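Local coordinates for putative branched chain amino acid ABC transporter, periplasmic amino acid-binding protein (Brucella ovis, PDB 4XFK) that belongs to an amino-acid transport system and probably captures leucine, isoleucine, valine and similar amino acids in the periplasm for an ABC importer, at residues T95-V98 with R99-N102; D171-N174 with T175-N179; E271-G274 with E275-M278; Q304-G307 with E308-N312. The protein carries 1 engineered substitution. One frame throughout, in Å; residues are numbered along the deposited sequence.

Contact 1: T95-V98 with R99-N102; sequences TEDV and RKYN
Glu96 and Arg99 run alongside one another on the outer side of the helix, and the guanidinium takes hold of a single carboxylate oxygen. Arg99 NH2 lies 2.9 Å from Glu96 OE1 and meets its syn lone pair, while Arg99 NE reaches the same oxygen at 3.2 Å from farther out of the carboxylate plane. OE1 lies practically in the guanidinium plane, but the two flat groups are turned 39° apart, so the grip is side-on and forked onto one atom. A bend in the arginine chain at chi3 (65°) swings the group back toward Glu96. Glu96 has two modelled conformers and the bridge is that of one of them, so it may not be permanent. One residue further along, on the neighbouring side of the helix, Asp97 OD1 and Lys100 NZ stand 4.2 Å apart, beyond a salt bridge; a water joins them, donating to Asp97 OD1 at 2.8 Å and accepting from Lys100 NZ at 2.6 Å. Asp97 OD2 is held by Gln93.

The buried side is tighter. Val98 and Asn102 lie side by side, with Val98 CG1 3.5 Å from Asn102 ND2 and Asn102 CG 3.1 Å from Val98 O. The amide is fixed from outside through OD1, which accepts from Val110 N, and Thr95 OG1 is likewise bonded to His128. Helix 88-104, which connects parallel strands 81-84 and 111-114 in a beta-alpha-beta crossover, here rests Asp97 and Tyr101 against Ala68 and Ile75 of helix 63-76.

Contact 2: D171-N174 with T175-N179; sequences DVEN and TVVAN
The peptide carbonyl of Asp171 is the flat group at the centre of this contact, and Thr175 brings two donors to the outer end of its oxygen, one tilted to each face of the carbonyl plane. The backbone N of Thr175 lies 2.9 Å from Asp171 O, and Thr175 OG1 donates to the same Asp171 O at 2.7 Å. The nitrogen is tilted 29° from the plane and the hydroxyl 33° to the opposite face, so neither donor lies in it. The torsion of Thr175 makes this possible: OG1 sits beside its own backbone N (chi1 -62°), near the preceding turn, and the hydroxyl of this buried residue is satisfied within the helix.

Among the side chains, the rest of the contact is apolar. Val172 and Val176 cross at an angle, with Val172 CG1 4.1 Å from Val176 CG2, a loose touch. The same CG2 methyl of Val176 also approaches Val172 O at 3.3 Å, beside the backbone bond from Val176 N to Val172 O (2.8 Å). Val177 CG2 settles likewise 3.3 Å from Glu173 O.

Val172, Thr175 and Val176 all turn to Phe142 of helix 138-152, whereas Glu173 and Val177 reach Lys190 on strand 186-193. Asp171 OD2 accepts from Leu120 N, beyond strand 111-114 of the other sheet. A threonine hydroxyl returned to the carbonyl four residues back is a familiar helical motif; here it lies in the beta-alpha-beta unit of strand 158-164, helix 167-184 and strand 186-193, the repeating architecture of periplasmic binding proteins.

Contact 3: E271-G274 with E275-M278; sequences EANG and EASM
Hydrogen bonds bind the loop to the first turn of helix 274-288, and Ser277 is their meeting point with Asn273. Ser277 OG accepts from Asn273 N at 2.8 Å. It also bonds to Pro270 O, where it can only donate, so the hydroxyl fastens two places of the loop at once. Its chi1 of 50° sets OG between its own backbone N and carbonyl carbon, facing the loop. In return, Ser277 N donates to Asn273 O at 3.3 Å, approaching from above the carbonyl plane. The next bond, Met278 N to Gly274 O at 3.4 Å, is weak. Gly274 makes the corner with a positive phi (57°).

Van der Waals contact is slight. Met278, folded at chi2 and chi3, brings CE alongside Glu271 CG at 4.0 Å, and Asn273 ND2 lies 3.9 Å from Ala276 CB.

Two polar ends find partners outside: Glu271 OE1 accepts from Arg364 N, and Asn273 ND2 donates to Pro337 O. With the Asn273 side chain directed to Pro337, it is a serine hydroxyl inside the helix, together with long backbone bonds, that ties the incoming loop to the helix start.

Contact 4: Q304-G307 with E308-N312; sequences QLFG and EALKN
Four successive i to i+4 backbone bonds wind this turn of helix 296-312, from Glu308 N on Gln304 O (3.0 Å) to Lys311 N on Gly307 O (3.2 Å). The main side-chain contact is Leu310 over the ring of Phe306. Leu310 CG stands over one face in a CH-pi contact, 4.2 Å from the ring centroid and 18° off the normal, displaced toward the rim. Both methyls lie above the same face, flanking CZ: CD1 comes to 3.7 Å from Phe306 CE2, and CD2 to 4.0 Å from CZ of Phe306. Phe306 also reaches Ile325 and Ile329 of helix 322-331, while Leu310 touches Phe48.

On another side the helix is polar and sparser. Gly307 has no side chain, and the extended Lys311 lays CG 3.4 Å from Gly307 O. Asn312 ND2 reaches back to Glu308 OE2 at 3.4 Å, a weak bond.

The chemistry is therefore layered: backbone bonds run all round the turn, to which the buried Phe306 and Leu310 side adds dispersion and ring-face contact, and the polar side a single weak amide-carboxylate bond.

Overall arrangement
All four contacts are local, within a helix or at its start, and none touches another. Contacts 3 and 4, on the consecutive helices 274-288 and 296-312, come nearest, about 9 Å between closest atoms. Contacts 1 and 2 lie in crossovers of different sheets, about 12 Å apart at closest atoms; contacts 1 and 3, and likewise 2 and 4, lie on opposite sides of the chain's centre. Bound sodium is about 14 Å from the side chain of Thr95, 11 Å from that of Val172 and 12 Å from that of Leu305, not necessarily the same ion, so none of these is a ligand. Tyr31, Gly85 and Gly116 form a sodium site, and Gly85 follows the strand leading into contact 1's helix.

Contact 1: T95-V98 with R99-N102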
ATOM      1  N   THR A  95      10.475  -9.441  -6.570  1.00  7.64           N
ATOM      2  CA  THR A  95      11.593  -9.198  -5.681  1.00  6.76           C
ATOM      3  C   THR A  95      12.673 -10.280  -5.804  1.00  7.49           C
ATOM      4  O   THR A  95      13.868  -9.971  -5.785  1.00  8.43           O
ATOM      5  CB  THR A  95      11.148  -8.974  -4.221  1.00  8.32           C
ATOM      6  OG1 THR A  95      12.113  -8.137  -3.582  1.00  7.99           O
ATOM      7  CG2 THR A  95      11.005 -10.283  -3.432  1.00  9.25           C
ATOM      8  N   GLU A  96      12.252 -11.531  -5.981  1.00  8.68           N
ATOM      9  CA  GLU A  96      13.201 -12.631  -6.099  0.59  9.64           C
ATOM     10  C   GLU A  96      13.926 -12.603  -7.438  1.00 10.34           C
ATOM     11  O   GLU A  96      15.140 -12.817  -7.498  1.00 11.50           O
ATOM     12  CB  GLU A  96      12.516 -13.982  -5.882  0.59 11.67           C
ATOM     13  CG  GLU A  96      12.270 -14.309  -4.421  0.59 14.18           C
ATOM     14  CD  GLU A  96      13.545 -14.260  -3.597  0.59 20.41           C
ATOM     15  OE1 GLU A  96      14.516 -14.965  -3.952  0.59 23.34           O
ATOM     16  OE2 GLU A  96      13.579 -13.509  -2.601  0.59 22.88           O
ATOM     17  N   ASP A  97      13.190 -12.319  -8.508  1.00 10.19           N
ATOM     18  CA  ASP A  97      13.813 -12.218  -9.823  1.00 11.52           C
ATOM     19  C   ASP A  97      14.829 -11.075  -9.880  1.00  9.63           C
ATOM     20  O   ASP A  97      15.906 -11.225 -10.471  1.00 10.89           O
ATOM     21  CB  ASP A  97      12.764 -12.060 -10.923  1.00 14.09           C
ATOM     22  CG  ASP A  97      11.957 -13.328 -11.144  1.00 17.92           C
ATOM     23  OD1 ASP A  97      12.368 -14.397 -10.642  1.00 20.87           O
ATOM     24  OD2 ASP A  97      10.906 -13.255 -11.810  1.00 20.25           O
ATOM     25  N   VAL A  98      14.501  -9.946  -9.255  1.00  9.34           N
ATOM     26  CA  VAL A  98      15.436  -8.826  -9.192  1.00  8.33           C
ATOM     27  C   VAL A  98      16.668  -9.183  -8.349  1.00  8.74           C
ATOM     28  O   VAL A  98      17.806  -8.918  -8.747  1.00  9.36           O
ATOM     29  CB  VAL A  98      14.759  -7.541  -8.674  1.00  8.89           C
ATOM     30  CG1 VAL A  98      15.809  -6.494  -8.334  1.00 10.38           C
ATOM     31  CG2 VAL A  98      13.765  -7.028  -9.720  1.00  9.55           C
ATOM     32  N   ARG A  99      16.442  -9.812  -7.200  1.00  9.08           N
ATOM     33  CA  ARG A  99      17.547 -10.215  -6.334  1.00 10.02           C
ATOM     34  C   ARG A  99      18.509 -11.152  -7.060  1.00 10.59           C
ATOM     35  O   ARG A  99      19.736 -10.983  -7.002  1.00 11.51           O
ATOM     36  CB  ARG A  99      17.037 -10.869  -5.049  1.00 10.82           C
ATOM     37  CG  ARG A  99      18.155 -11.176  -4.057  1.00 11.51           C
ATOM     38  CD  ARG A  99      17.638 -11.941  -2.850  1.00 13.30           C
ATOM     39  NE  ARG A  99      17.144 -13.253  -3.249  1.00 16.09           N
ATOM     40  CZ  ARG A  99      17.923 -14.309  -3.446  1.00 21.08           C
ATOM     41  NH1 ARG A  99      19.233 -14.208  -3.259  1.00 22.44           N
ATOM     42  NH2 ARG A  99      17.389 -15.466  -3.817  1.00 24.77           N
ATOM     43  N   LYS A 100      17.956 -12.142  -7.754  1.00 10.95           N
ATOM     44  CA  LYS A 100      18.798 -13.098  -8.465  1.00 12.75           C
ATOM     45  C   LYS A 100      19.517 -12.482  -9.665  1.00 12.26           C
ATOM     46  O   LYS A 100      20.680 -12.790  -9.927  1.00 14.08           O
ATOM     47  CB  LYS A 100      17.993 -14.327  -8.869  1.00 15.09           C
ATOM     48  CG  LYS A 100      17.645 -15.202  -7.671  1.00 19.81           C
ATOM     49  CD  LYS A 100      16.945 -16.477  -8.089  1.00 23.35           C
ATOM     50  CE  LYS A 100      15.620 -16.171  -8.765  1.00 26.03           C
ATOM     51  NZ  LYS A 100      14.856 -17.410  -9.086  1.00 28.20           N
ATOM     52  N   TYR A 101      18.839 -11.591 -10.379  1.00 11.52           N
ATOM     53  CA  TYR A 101      19.471 -10.866 -11.473  1.00 10.27           C
ATOM     54  C   TYR A 101      20.660 -10.075 -10.941  1.00 10.71           C
ATOM     55  O   TYR A 101      21.750 -10.079 -11.525  1.00 11.41           O
ATOM     56  CB  TYR A 101      18.460  -9.928 -12.150  1.00 10.89           C
ATOM     57  CG  TYR A 101      19.080  -9.067 -13.231  1.00 10.07           C
ATOM     58  CD1 TYR A 101      19.153  -9.518 -14.547  1.00 10.75           C
ATOM     59  CD2 TYR A 101      19.610  -7.812 -12.937  1.00 11.55           C
ATOM     60  CE1 TYR A 101      19.729  -8.741 -15.539  1.00 11.83           C
ATOM     61  CE2 TYR A 101      20.201  -7.033 -13.927  1.00 11.76           C
ATOM     62  CZ  TYR A 101      20.252  -7.505 -15.224  1.00 11.94           C
ATOM     63  OH  TYR A 101      20.824  -6.748 -16.215  1.00 13.15           O
ATOM     64  N   ASN A 102      20.447  -9.402  -9.819  1.00  9.97           N
ATOM     65  CA  ASN A 102      21.484  -8.553  -9.251  1.00 10.38           C
ATOM     66  C   ASN A 102      22.718  -9.333  -8.844  1.00 11.45           C
ATOM     67  O   ASN A 102      23.837  -8.855  -9.007  1.00 13.01           O
ATOM     68  CB  ASN A 102      20.925  -7.742  -8.088  1.00  9.44           C
ATOM     69  CG  ASN A 102      19.971  -6.667  -8.553  1.00  9.26           C
ATOM     70  OD1 ASN A 102      19.915  -6.346  -9.745  1.00 10.22           O
ATOM     71  ND2 ASN A 102      19.223  -6.093  -7.620  1.00  9.45           N
TER
HETATM   72  O   HOH W   1      12.436 -16.554  -8.827  1.00 37.80           O

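Contact 2: D171-N174 with T175-N179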
ATOM      1  N   ASP A 171      -1.004 -13.108   6.340  1.00  7.54           N
ATOM      2  CA  ASP A 171      -0.295 -12.196   7.229  1.00  8.54           C
ATOM      3  C   ASP A 171      -1.256 -11.334   8.049  1.00  8.34           C
ATOM      4  O   ASP A 171      -0.995 -11.054   9.227  1.00  9.18           O
ATOM      5  CB  ASP A 171       0.646 -11.277   6.445  1.00  8.38           C
ATOM      6  CG  ASP A 171       1.886 -11.983   5.933  1.00  9.61           C
ATOM      7  OD1 ASP A 171       2.233 -13.068   6.436  1.00 11.99           O
ATOM      8  OD2 ASP A 171       2.535 -11.423   5.028  1.00 10.73           O
ATOM      9  N   VAL A 172      -2.358 -10.897   7.439  1.00  7.47           N
ATOM     10  CA  VAL A 172      -3.344 -10.130   8.190  1.00  8.05           C
ATOM     11  C   VAL A 172      -3.941 -10.985   9.308  1.00  7.66           C
ATOM     12  O   VAL A 172      -4.002 -10.554  10.464  1.00  8.26           O
ATOM     13  CB  VAL A 172      -4.472  -9.556   7.289  1.00  8.14           C
ATOM     14  CG1 VAL A 172      -5.557  -8.909   8.151  1.00  6.76           C
ATOM     15  CG2 VAL A 172      -3.899  -8.549   6.291  1.00  8.38           C
ATOM     16  N   GLU A 173      -4.384 -12.188   8.971  1.00  8.31           N
ATOM     17  CA  GLU A 173      -4.928 -13.067   9.998  1.00  8.62           C
ATOM     18  C   GLU A 173      -3.930 -13.293  11.131  1.00  9.12           C
ATOM     19  O   GLU A 173      -4.279 -13.188  12.311  1.00 10.03           O
ATOM     20  CB  GLU A 173      -5.343 -14.415   9.417  1.00 10.40           C
ATOM     21  CG  GLU A 173      -5.967 -15.327  10.475  1.00 12.55           C
ATOM     22  CD  GLU A 173      -6.340 -16.693   9.947  1.00 14.83           C
ATOM     23  OE1 GLU A 173      -7.367 -16.801   9.251  1.00 15.67           O
ATOM     24  OE2 GLU A 173      -5.615 -17.663  10.250  1.00 17.78           O
ATOM     25  N   ASN A 174      -2.683 -13.606  10.782  1.00  9.75           N
ATOM     26  CA  ASN A 174      -1.674 -13.882  11.800  1.00 10.82           C
ATOM     27  C   ASN A 174      -1.418 -12.653  12.676  1.00 11.45           C
ATOM     28  O   ASN A 174      -1.247 -12.765  13.884  1.00 12.32           O
ATOM     29  CB  ASN A 174      -0.372 -14.383  11.167  1.00 11.90           C
ATOM     30  CG  ASN A 174      -0.498 -15.788  10.596  1.00 12.87           C
ATOM     31  OD1 ASN A 174      -1.395 -16.545  10.967  1.00 17.90           O
ATOM     32  ND2 ASN A 174       0.417 -16.146   9.702  1.00 14.73           N
ATOM     33  N   THR A 175      -1.414 -11.478  12.057  1.00 10.27           N
ATOM     34  CA  THR A 175      -1.231 -10.220  12.778  1.00 10.71           C
ATOM     35  C   THR A 175      -2.387  -9.941  13.737  1.00  9.82           C
ATOM     36  O   THR A 175      -2.174  -9.629  14.908  1.00 10.35           O
ATOM     37  CB  THR A 175      -1.107  -9.049  11.792  1.00 10.10           C
ATOM     38  OG1 THR A 175       0.044  -9.240  10.962  1.00 11.16           O
ATOM     39  CG2 THR A 175      -0.977  -7.731  12.536  1.00 11.13           C
ATOM     40  N   VAL A 176      -3.613 -10.072  13.241  1.00  9.74           N
ATOM     41  CA  VAL A 176      -4.798  -9.838  14.054  1.00  9.75           C
ATOM     42  C   VAL A 176      -4.836 -10.794  15.258  1.00 10.14           C
ATOM     43  O   VAL A 176      -5.122 -10.380  16.381  1.00 11.67           O
ATOM     44  CB  VAL A 176      -6.078  -9.961  13.194  1.00 10.06           C
ATOM     45  CG1 VAL A 176      -7.319 -10.065  14.068  1.00 11.97           C
ATOM     46  CG2 VAL A 176      -6.187  -8.782  12.228  1.00 10.74           C
ATOM     47  N   VAL A 177      -4.515 -12.064  15.023  1.00 10.88           N
ATOM     48  CA  VAL A 177      -4.441 -13.055  16.095  1.00 12.37           C
ATOM     49  C   VAL A 177      -3.320 -12.726  17.084  1.00 14.70           C
ATOM     50  O   VAL A 177      -3.519 -12.807  18.290  1.00 15.11           O
ATOM     51  CB  VAL A 177      -4.239 -14.473  15.518  1.00 13.62           C
ATOM     52  CG1 VAL A 177      -3.852 -15.469  16.612  1.00 15.35           C
ATOM     53  CG2 VAL A 177      -5.497 -14.923  14.792  1.00 13.63           C
ATOM     54  N   ALA A 178      -2.153 -12.332  16.575  1.00 14.94           N
ATOM     55  CA  ALA A 178      -1.008 -12.027  17.434  1.00 16.53           C
ATOM     56  C   ALA A 178      -1.258 -10.834  18.352  1.00 15.93           C
ATOM     57  O   ALA A 178      -0.749 -10.802  19.474  1.00 18.88           O
ATOM     58  CB  ALA A 178       0.253 -11.804  16.601  1.00 16.95           C
ATOM     59  N   ASN A 179      -2.046  -9.868  17.882  1.00 13.04           N
ATOM     60  CA  ASN A 179      -2.296  -8.638  18.634  1.00 13.96           C
ATOM     61  C   ASN A 179      -3.486  -8.713  19.594  1.00 12.32           C
ATOM     62  O   ASN A 179      -3.719  -7.786  20.375  1.00 14.24           O
ATOM     63  CB  ASN A 179      -2.501  -7.460  17.675  1.00 14.41           C
ATOM     64  CG  ASN A 179      -1.237  -7.076  16.937  1.00 15.02           C
ATOM     65  OD1 ASN A 179      -0.131  -7.322  17.411  1.00 19.07           O
ATOM     66  ND2 ASN A 179      -1.396  -6.462  15.772  1.00 13.14           N
TER

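Contact 3: E271-G274 with E275-M278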
ATOM      1  N   GLU A 271      -8.027  15.644   5.471  1.00 10.75           N
ATOM      2  CA  GLU A 271      -8.197  16.536   6.625  1.00 11.92           C
ATOM      3  C   GLU A 271      -7.275  16.210   7.788  1.00 13.58           C
ATOM      4  O   GLU A 271      -7.440  16.766   8.875  1.00 16.32           O
ATOM      5  CB  GLU A 271      -9.607  16.427   7.200  1.00 16.68           C
ATOM      6  CG  GLU A 271     -10.749  16.613   6.255  1.00 19.27           C
ATOM      7  CD  GLU A 271     -12.073  16.406   6.966  1.00 17.03           C
ATOM      8  OE1 GLU A 271     -12.837  15.514   6.549  1.00 15.15           O
ATOM      9  OE2 GLU A 271     -12.340  17.125   7.955  1.00 19.07           O
ATOM     10  N   ALA A 272      -6.336  15.291   7.594  1.00 12.17           N
ATOM     11  CA  ALA A 272      -5.537  14.813   8.717  1.00 12.12           C
ATOM     12  C   ALA A 272      -4.329  15.682   9.034  1.00 12.88           C
ATOM     13  O   ALA A 272      -3.799  15.614  10.137  1.00 15.05           O
ATOM     14  CB  ALA A 272      -5.120  13.364   8.512  1.00 12.66           C
ATOM     15  N   ASN A 273      -3.888  16.494   8.075  1.00 11.87           N
ATOM     16  CA  ASN A 273      -2.719  17.335   8.299  1.00 12.88           C
ATOM     17  C   ASN A 273      -2.941  18.751   7.795  1.00 12.01           C
ATOM     18  O   ASN A 273      -2.130  19.301   7.045  1.00 12.61           O
ATOM     19  CB  ASN A 273      -1.462  16.726   7.678  1.00 11.90           C
ATOM     20  CG  ASN A 273      -0.199  17.409   8.155  1.00 12.86           C
ATOM     21  OD1 ASN A 273      -0.119  17.838   9.307  1.00 16.45           O
ATOM     22  ND2 ASN A 273       0.785  17.533   7.270  1.00 13.58           N
ATOM     23  N   GLY A 274      -4.061  19.330   8.209  1.00 12.80           N
ATOM     24  CA  GLY A 274      -4.336  20.733   7.973  1.00 13.74           C
ATOM     25  C   GLY A 274      -4.292  21.131   6.512  1.00 12.71           C
ATOM     26  O   GLY A 274      -4.711  20.375   5.627  1.00 12.99           O
ATOM     27  N   GLU A 275      -3.764  22.318   6.248  1.00 13.54           N
ATOM     28  CA  GLU A 275      -3.742  22.831   4.880  1.00 12.80           C
ATOM     29  C   GLU A 275      -2.858  22.004   3.936  1.00 11.56           C
ATOM     30  O   GLU A 275      -3.158  21.902   2.745  1.00 11.74           O
ATOM     31  CB  GLU A 275      -3.355  24.313   4.853  1.00 15.39           C
ATOM     32  CG  GLU A 275      -1.943  24.602   5.326  1.00 17.12           C
ATOM     33  CD  GLU A 275      -1.716  26.075   5.607  1.00 19.98           C
ATOM     34  OE1 GLU A 275      -2.687  26.860   5.522  1.00 20.99           O
ATOM     35  OE2 GLU A 275      -0.568  26.445   5.922  1.00 21.47           O
ATOM     36  N   ALA A 276      -1.796  21.390   4.459  1.00 11.25           N
ATOM     37  CA  ALA A 276      -0.897  20.597   3.619  1.00 10.62           C
ATOM     38  C   ALA A 276      -1.599  19.378   3.013  1.00 10.91           C
ATOM     39  O   ALA A 276      -1.457  19.100   1.823  1.00 11.32           O
ATOM     40  CB  ALA A 276       0.330  20.154   4.415  1.00 11.90           C
ATOM     41  N   SER A 277      -2.348  18.636   3.822  1.00 10.90           N
ATOM     42  CA  SER A 277      -2.996  17.437   3.303  1.00  9.75           C
ATOM     43  C   SER A 277      -4.097  17.817   2.321  1.00  9.50           C
ATOM     44  O   SER A 277      -4.277  17.160   1.296  1.00 10.73           O
ATOM     45  CB  SER A 277      -3.517  16.539   4.431  1.00 10.77           C
ATOM     46  OG  SER A 277      -4.294  17.262   5.361  1.00 11.29           O
ATOM     47  N   MET A 278      -4.820  18.887   2.624  1.00 10.06           N
ATOM     48  CA  MET A 278      -5.903  19.295   1.743  1.00 11.89           C
ATOM     49  C   MET A 278      -5.386  19.843   0.412  1.00 11.20           C
ATOM     50  O   MET A 278      -5.978  19.585  -0.641  1.00 10.99           O
ATOM     51  CB  MET A 278      -6.839  20.294   2.425  1.00 11.88           C
ATOM     52  CG  MET A 278      -8.109  20.534   1.629  1.00 13.05           C
ATOM     53  SD  MET A 278      -9.129  19.059   1.414  1.00 14.49           S
ATOM     54  CE  MET A 278      -9.679  18.818   3.107  1.00 16.05           C
TER

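Contact 4: Q304-G307 with E308-N312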
ATOM      1  N   GLN A 304       7.908  10.639  -3.709  1.00  6.43           N
ATOM      2  CA  GLN A 304       8.476  11.881  -3.186  1.00  7.11           C
ATOM      3  C   GLN A 304       9.781  11.618  -2.439  1.00  7.50           C
ATOM      4  O   GLN A 304      10.747  12.364  -2.597  1.00  8.37           O
ATOM      5  CB  GLN A 304       7.479  12.635  -2.301  1.00  7.56           C
ATOM      6  CG  GLN A 304       6.316  13.200  -3.090  1.00 11.09           C
ATOM      7  CD  GLN A 304       5.379  14.059  -2.263  1.00 14.72           C
ATOM      8  OE1 GLN A 304       5.555  14.205  -1.055  1.00 19.87           O
ATOM      9  NE2 GLN A 304       4.371  14.635  -2.916  1.00 16.64           N
ATOM     10  N   LEU A 305       9.830  10.557  -1.640  1.00  7.14           N
ATOM     11  CA  LEU A 305      11.078  10.207  -0.978  1.00  8.29           C
ATOM     12  C   LEU A 305      12.133   9.810  -2.005  1.00  8.33           C
ATOM     13  O   LEU A 305      13.287  10.216  -1.901  1.00  8.73           O
ATOM     14  CB  LEU A 305      10.873   9.082   0.042  1.00  8.69           C
ATOM     15  CG  LEU A 305      12.129   8.750   0.849  1.00  9.68           C
ATOM     16  CD1 LEU A 305      12.553   9.933   1.705  1.00  9.20           C
ATOM     17  CD2 LEU A 305      11.915   7.526   1.716  1.00 13.44           C
ATOM     18  N   PHE A 306      11.733   9.019  -2.997  1.00  7.48           N
ATOM     19  CA  PHE A 306      12.614   8.646  -4.093  1.00  7.94           C
ATOM     20  C   PHE A 306      13.160   9.882  -4.808  1.00  7.71           C
ATOM     21  O   PHE A 306      14.356   9.967  -5.086  1.00  8.78           O
ATOM     22  CB  PHE A 306      11.861   7.734  -5.065  1.00  8.93           C
ATOM     23  CG  PHE A 306      12.637   7.384  -6.299  1.00  9.52           C
ATOM     24  CD1 PHE A 306      13.792   6.612  -6.229  1.00 10.39           C
ATOM     25  CD2 PHE A 306      12.215   7.833  -7.540  1.00 10.36           C
ATOM     26  CE1 PHE A 306      14.504   6.300  -7.374  1.00 12.31           C
ATOM     27  CE2 PHE A 306      12.918   7.512  -8.681  1.00 12.89           C
ATOM     28  CZ  PHE A 306      14.060   6.749  -8.596  1.00 12.96           C
ATOM     29  N   GLY A 307      12.297  10.854  -5.086  1.00  8.47           N
ATOM     30  CA  GLY A 307      12.734  12.077  -5.735  1.00  8.98           C
ATOM     31  C   GLY A 307      13.737  12.848  -4.899  1.00  8.29           C
ATOM     32  O   GLY A 307      14.680  13.452  -5.422  1.00  9.04           O
ATOM     33  N   GLU A 308      13.544  12.827  -3.586  1.00  8.56           N
ATOM     34  CA  GLU A 308      14.482  13.470  -2.684  1.00  9.67           C
ATOM     35  C   GLU A 308      15.839  12.766  -2.741  1.00  9.07           C
ATOM     36  O   GLU A 308      16.879  13.420  -2.784  1.00  9.86           O
ATOM     37  CB  GLU A 308      13.919  13.497  -1.264  1.00 11.09           C
ATOM     38  CG  GLU A 308      14.909  13.928  -0.193  1.00 12.91           C
ATOM     39  CD  GLU A 308      15.273  15.396  -0.253  1.00 15.24           C
ATOM     40  OE1 GLU A 308      14.612  16.162  -0.993  1.00 15.96           O
ATOM     41  OE2 GLU A 308      16.238  15.783   0.447  1.00 17.11           O
ATOM     42  N   ALA A 309      15.823  11.434  -2.759  1.00  8.91           N
ATOM     43  CA  ALA A 309      17.046  10.654  -2.928  1.00  8.66           C
ATOM     44  C   ALA A 309      17.785  11.045  -4.207  1.00  8.41           C
ATOM     45  O   ALA A 309      19.002  11.230  -4.196  1.00  9.51           O
ATOM     46  CB  ALA A 309      16.724   9.176  -2.951  1.00 10.07           C
ATOM     47  N   LEU A 310      17.052  11.187  -5.306  1.00  9.18           N
ATOM     48  CA  LEU A 310      17.673  11.538  -6.577  1.00  9.18           C
ATOM     49  C   LEU A 310      18.390  12.883  -6.493  1.00  9.91           C
ATOM     50  O   LEU A 310      19.460  13.054  -7.078  1.00 11.33           O
ATOM     51  CB  LEU A 310      16.638  11.563  -7.703  1.00  8.78           C
ATOM     52  CG  LEU A 310      16.063  10.219  -8.162  1.00  8.93           C
ATOM     53  CD1 LEU A 310      15.080  10.426  -9.319  1.00  9.27           C
ATOM     54  CD2 LEU A 310      17.167   9.235  -8.550  1.00 10.98           C
ATOM     55  N   LYS A 311      17.810  13.825  -5.751  1.00 10.62           N
ATOM     56  CA  LYS A 311      18.429  15.138  -5.576  1.00 11.72           C
ATOM     57  C   LYS A 311      19.755  15.037  -4.832  1.00 12.83           C
ATOM     58  O   LYS A 311      20.607  15.920  -4.956  1.00 15.88           O
ATOM     59  CB  LYS A 311      17.505  16.080  -4.800  1.00 13.11           C
ATOM     60  CG  LYS A 311      16.216  16.433  -5.508  1.00 14.80           C
ATOM     61  CD  LYS A 311      15.366  17.365  -4.657  1.00 14.96           C
ATOM     62  CE  LYS A 311      14.034  17.625  -5.323  1.00 16.26           C
ATOM     63  NZ  LYS A 311      13.196  18.544  -4.506  1.00 18.38           N
ATOM     64  N   ASN A 312      19.922  13.973  -4.047  1.00 13.32           N
ATOM     65  CA  ASN A 312      21.081  13.848  -3.164  1.00 14.78           C
ATOM     66  C   ASN A 312      22.187  12.973  -3.726  1.00 15.47           C
ATOM     67  O   ASN A 312      23.254  12.845  -3.123  1.00 17.24           O
ATOM     68  CB  ASN A 312      20.653  13.344  -1.785  1.00 16.66           C
ATOM     69  CG  ASN A 312      19.703  14.297  -1.095  1.00 20.67           C
ATOM     70  OD1 ASN A 312      19.695  15.494  -1.383  1.00 25.85           O
ATOM     71  ND2 ASN A 312      18.885  13.772  -0.193  1.00 22.08           N
TER